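Local coordinates for ABC transporter periplasmic peptide-binding protein (Pseudoalteromonas, PDB 4QFL) that probably captures dipeptides in the periplasm for uptake by an ABC transporter, and is seen here holding Ala-Phe, at residues F372-W377 with S398-I403. Residues are numbered along the deposited sequence; the frame is centred on the assembly and turned at random.
Sequences FDMSIW and SDLRKI
Leu400, near the end of helix 389-401, meets Met374 and Ile376 of strand 373-378. The contact is purely apolar, with no hydrogen bond between the two segments. One methyl does the touching: Leu400 CD1 lies 4.2 Å from Ile376 CD1 and 4.4 Å from Met374 SD. The lines from Leu400 CD1 to Ile376 CD1 and to Met374 SD open an angle of about 78°. Leu400 CD1 touches both side chains, and its CG-CD1 bond leans more toward Ile376 CD1 than toward Met374 SD. On the strand, Met374 SD and Ile376 CD1 stand 5.4 Å from each other.

The torsions explain the reach. Ile376 has an extended CG1 branch (chi2 -178°), and its CD1 methyl meets the leucine methyl obliquely. Met374 is also extended about CB-CG (chi2 179°), which carries its sulfur out toward the helix. The sulfur is the methionine atom that touches; Met374 CE lies farther off, at 5.4 Å from Leu400 CD1. The contact is light. The backbones stay well apart, with 9.9 Å between the CA atoms of Met374 and Leu400, and just 82 Å² is buried.

Val407 on the adjacent strand 406-410 also touches both Ile376 and Leu400, and Val405 and Phe304 pack on Met374.

Ser375 is hydrogen-bonded through its backbone N to Asp427 and through its O to Ser428. On the helix, Asp399 OD2 accepts a hydrogen bond from Asp318 N.

Strand 373-378 runs parallel to strand 406-410, and helix 389-401 is the connection between them. The arrangement is the helix-on-sheet packing of a beta-alpha-beta unit, as in the alpha/beta lobes of periplasmic binding proteins.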
ATOM      1  N   PHE A 372     -28.352 -15.065 -10.815  1.00 36.24           N
ATOM      2  CA  PHE A 372     -28.414 -13.629 -11.043  1.00 33.50           C
ATOM      3  C   PHE A 372     -27.231 -13.153 -11.865  1.00 30.29           C
ATOM      4  O   PHE A 372     -26.371 -13.941 -12.243  1.00 30.30           O
ATOM      5  CB  PHE A 372     -28.432 -12.881  -9.704  1.00 33.28           C
ATOM      6  CG  PHE A 372     -27.369 -13.336  -8.746  1.00 31.40           C
ATOM      7  CD1 PHE A 372     -26.079 -12.836  -8.830  1.00 30.87           C
ATOM      8  CD2 PHE A 372     -27.657 -14.276  -7.766  1.00 31.04           C
ATOM      9  CE1 PHE A 372     -25.099 -13.260  -7.954  1.00 28.63           C
ATOM     10  CE2 PHE A 372     -26.680 -14.706  -6.885  1.00 32.02           C
ATOM     11  CZ  PHE A 372     -25.397 -14.197  -6.979  1.00 29.71           C
ATOM     12  N   ASP A 373     -27.207 -11.852 -12.132  1.00 28.42           N
ATOM     13  CA  ASP A 373     -26.071 -11.191 -12.760  1.00 28.71           C
ATOM     14  C   ASP A 373     -25.221 -10.470 -11.709  1.00 28.98           C
ATOM     15  O   ASP A 373     -25.734  -9.998 -10.697  1.00 26.40           O
ATOM     16  CB  ASP A 373     -26.559 -10.167 -13.783  1.00 29.48           C
ATOM     17  CG  ASP A 373     -27.133 -10.810 -15.030  1.00 32.57           C
ATOM     18  OD1 ASP A 373     -27.357 -12.040 -15.026  1.00 33.17           O
ATOM     19  OD2 ASP A 373     -27.354 -10.076 -16.016  1.00 33.78           O
ATOM     20  N   MET A 374     -23.918 -10.375 -11.954  1.00 25.96           N
ATOM     21  CA  MET A 374     -23.070  -9.563 -11.099  1.00 23.43           C
ATOM     22  C   MET A 374     -21.864  -9.061 -11.867  1.00 24.69           C
ATOM     23  O   MET A 374     -21.498  -9.618 -12.908  1.00 24.27           O
ATOM     24  CB  MET A 374     -22.594 -10.363  -9.890  1.00 23.46           C
ATOM     25  CG  MET A 374     -21.674 -11.523 -10.234  1.00 22.95           C
ATOM     26  SD  MET A 374     -21.139 -12.391  -8.757  1.00 23.89           S
ATOM     27  CE  MET A 374     -20.288 -11.074  -7.879  1.00 19.61           C
ATOM     28  N   SER A 375     -21.245  -8.007 -11.345  1.00 24.30           N
ATOM     29  CA  SER A 375     -19.978  -7.543 -11.870  1.00 19.78           C
ATOM     30  C   SER A 375     -18.835  -8.065 -10.999  1.00 20.79           C
ATOM     31  O   SER A 375     -18.989  -8.294  -9.791  1.00 19.68           O
ATOM     32  CB  SER A 375     -19.934  -6.012 -11.993  1.00 20.96           C
ATOM     33  OG  SER A 375     -20.104  -5.355 -10.738  1.00 20.88           O
ATOM     34  N   ILE A 376     -17.706  -8.301 -11.648  1.00 21.44           N
ATOM     35  CA  ILE A 376     -16.447  -8.468 -10.961  1.00 17.09           C
ATOM     36  C   ILE A 376     -15.524  -7.418 -11.520  1.00 17.65           C
ATOM     37  O   ILE A 376     -15.221  -7.408 -12.707  1.00 18.16           O
ATOM     38  CB  ILE A 376     -15.827  -9.835 -11.209  1.00 19.19           C
ATOM     39  CG1 ILE A 376     -16.702 -10.930 -10.605  1.00 17.11           C
ATOM     40  CG2 ILE A 376     -14.411  -9.888 -10.630  1.00 15.75           C
ATOM     41  CD1 ILE A 376     -16.117 -12.320 -10.774  1.00 19.45           C
ATOM     42  N   TRP A 377     -15.094  -6.514 -10.659  1.00 17.35           N
ATOM     43  CA  TRP A 377     -14.156  -5.499 -11.054  1.00 16.70           C
ATOM     44  C   TRP A 377     -12.734  -6.047 -11.013  1.00 15.63           C
ATOM     45  O   TRP A 377     -12.338  -6.661 -10.026  1.00 16.91           O
ATOM     46  CB  TRP A 377     -14.320  -4.299 -10.139  1.00 16.13           C
ATOM     47  CG  TRP A 377     -15.535  -3.510 -10.484  1.00 18.50           C
ATOM     48  CD1 TRP A 377     -16.813  -3.974 -10.611  1.00 18.87           C
ATOM     49  CD2 TRP A 377     -15.588  -2.108 -10.745  1.00 19.36           C
ATOM     50  NE1 TRP A 377     -17.663  -2.940 -10.941  1.00 18.22           N
ATOM     51  CE2 TRP A 377     -16.930  -1.786 -11.030  1.00 19.11           C
ATOM     52  CE3 TRP A 377     -14.628  -1.092 -10.756  1.00 18.56           C
ATOM     53  CZ2 TRP A 377     -17.333  -0.491 -11.323  1.00 21.14           C
ATOM     54  CZ3 TRP A 377     -15.027   0.180 -11.055  1.00 21.32           C
ATOM     55  CH2 TRP A 377     -16.368   0.476 -11.333  1.00 22.96           C
ATOM     56  N   SER A 398     -16.160 -17.945 -16.099  1.00 25.21           N
ATOM     57  CA  SER A 398     -16.462 -19.311 -16.500  1.00 27.14           C
ATOM     58  C   SER A 398     -16.991 -20.163 -15.341  1.00 29.72           C
ATOM     59  O   SER A 398     -17.991 -20.868 -15.485  1.00 32.62           O
ATOM     60  CB  SER A 398     -15.221 -19.973 -17.101  1.00 29.10           C
ATOM     61  OG  SER A 398     -15.328 -21.391 -17.046  1.00 35.01           O
ATOM     62  N   ASP A 399     -16.318 -20.111 -14.195  1.00 27.11           N
ATOM     63  CA  ASP A 399     -16.727 -20.910 -13.041  1.00 29.29           C
ATOM     64  C   ASP A 399     -18.158 -20.618 -12.598  1.00 31.87           C
ATOM     65  O   ASP A 399     -18.914 -21.545 -12.303  1.00 33.97           O
ATOM     66  CB  ASP A 399     -15.794 -20.690 -11.849  1.00 27.67           C
ATOM     67  CG  ASP A 399     -14.490 -21.444 -11.978  1.00 31.76           C
ATOM     68  OD1 ASP A 399     -14.409 -22.354 -12.828  1.00 34.44           O
ATOM     69  OD2 ASP A 399     -13.549 -21.129 -11.219  1.00 32.13           O
ATOM     70  N   LEU A 400     -18.515 -19.333 -12.532  1.00 27.62           N
ATOM     71  CA  LEU A 400     -19.803 -18.903 -11.982  1.00 26.92           C
ATOM     72  C   LEU A 400     -20.952 -19.121 -12.951  1.00 27.81           C
ATOM     73  O   LEU A 400     -22.068 -19.428 -12.536  1.00 29.87           O
ATOM     74  CB  LEU A 400     -19.751 -17.434 -11.575  1.00 23.47           C
ATOM     75  CG  LEU A 400     -18.962 -17.144 -10.300  1.00 26.48           C
ATOM     76  CD1 LEU A 400     -18.608 -15.669 -10.201  1.00 26.66           C
ATOM     77  CD2 LEU A 400     -19.725 -17.593  -9.075  1.00 24.33           C
ATOM     78  N   ARG A 401     -20.680 -18.943 -14.239  1.00 29.23           N
ATOM     79  CA  ARG A 401     -21.664 -19.244 -15.269  1.00 33.24           C
ATOM     80  C   ARG A 401     -22.242 -20.643 -15.049  1.00 33.11           C
ATOM     81  O   ARG A 401     -23.412 -20.898 -15.355  1.00 31.49           O
ATOM     82  CB  ARG A 401     -21.033 -19.147 -16.663  1.00 32.99           C
ATOM     83  CG  ARG A 401     -22.013 -19.355 -17.816  1.00 37.43           C
ATOM     84  CD  ARG A 401     -21.299 -19.407 -19.160  1.00 43.17           C
ATOM     85  NE  ARG A 401     -22.219 -19.664 -20.267  1.00 50.83           N
ATOM     86  CZ  ARG A 401     -22.628 -18.741 -21.138  1.00 59.38           C
ATOM     87  NH1 ARG A 401     -22.193 -17.490 -21.042  1.00 58.72           N
ATOM     88  NH2 ARG A 401     -23.470 -19.069 -22.113  1.00 60.47           N
ATOM     89  N   LYS A 402     -21.422 -21.538 -14.502  1.00 30.52           N
ATOM     90  CA  LYS A 402     -21.794 -22.950 -14.362  1.00 33.02           C
ATOM     91  C   LYS A 402     -22.829 -23.219 -13.264  1.00 37.34           C
ATOM     92  O   LYS A 402     -23.580 -24.203 -13.326  1.00 36.43           O
ATOM     93  CB  LYS A 402     -20.553 -23.821 -14.167  1.00 33.42           C
ATOM     94  CG  LYS A 402     -19.670 -23.898 -15.403  1.00 33.85           C
ATOM     95  CD  LYS A 402     -18.459 -24.777 -15.156  1.00 35.37           C
ATOM     96  CE  LYS A 402     -17.515 -24.737 -16.341  1.00 37.18           C
ATOM     97  NZ  LYS A 402     -16.261 -25.493 -16.070  1.00 43.29           N
ATOM     98  N   ILE A 403     -22.865 -22.353 -12.259  1.00 33.61           N
ATOM     99  CA  ILE A 403     -23.930 -22.403 -11.279  1.00 31.28           C
ATOM    100  C   ILE A 403     -24.987 -21.380 -11.649  1.00 32.70           C
ATOM    101  O   ILE A 403     -25.947 -21.178 -10.909  1.00 37.70           O
ATOM    102  CB  ILE A 403     -23.432 -22.105  -9.870  1.00 31.57           C
ATOM    103  CG1 ILE A 403     -22.809 -20.710  -9.810  1.00 29.81           C
ATOM    104  CG2 ILE A 403     -22.444 -23.155  -9.437  1.00 34.33           C
ATOM    105  CD1 ILE A 403     -22.559 -20.233  -8.400  1.00 28.53           C
TER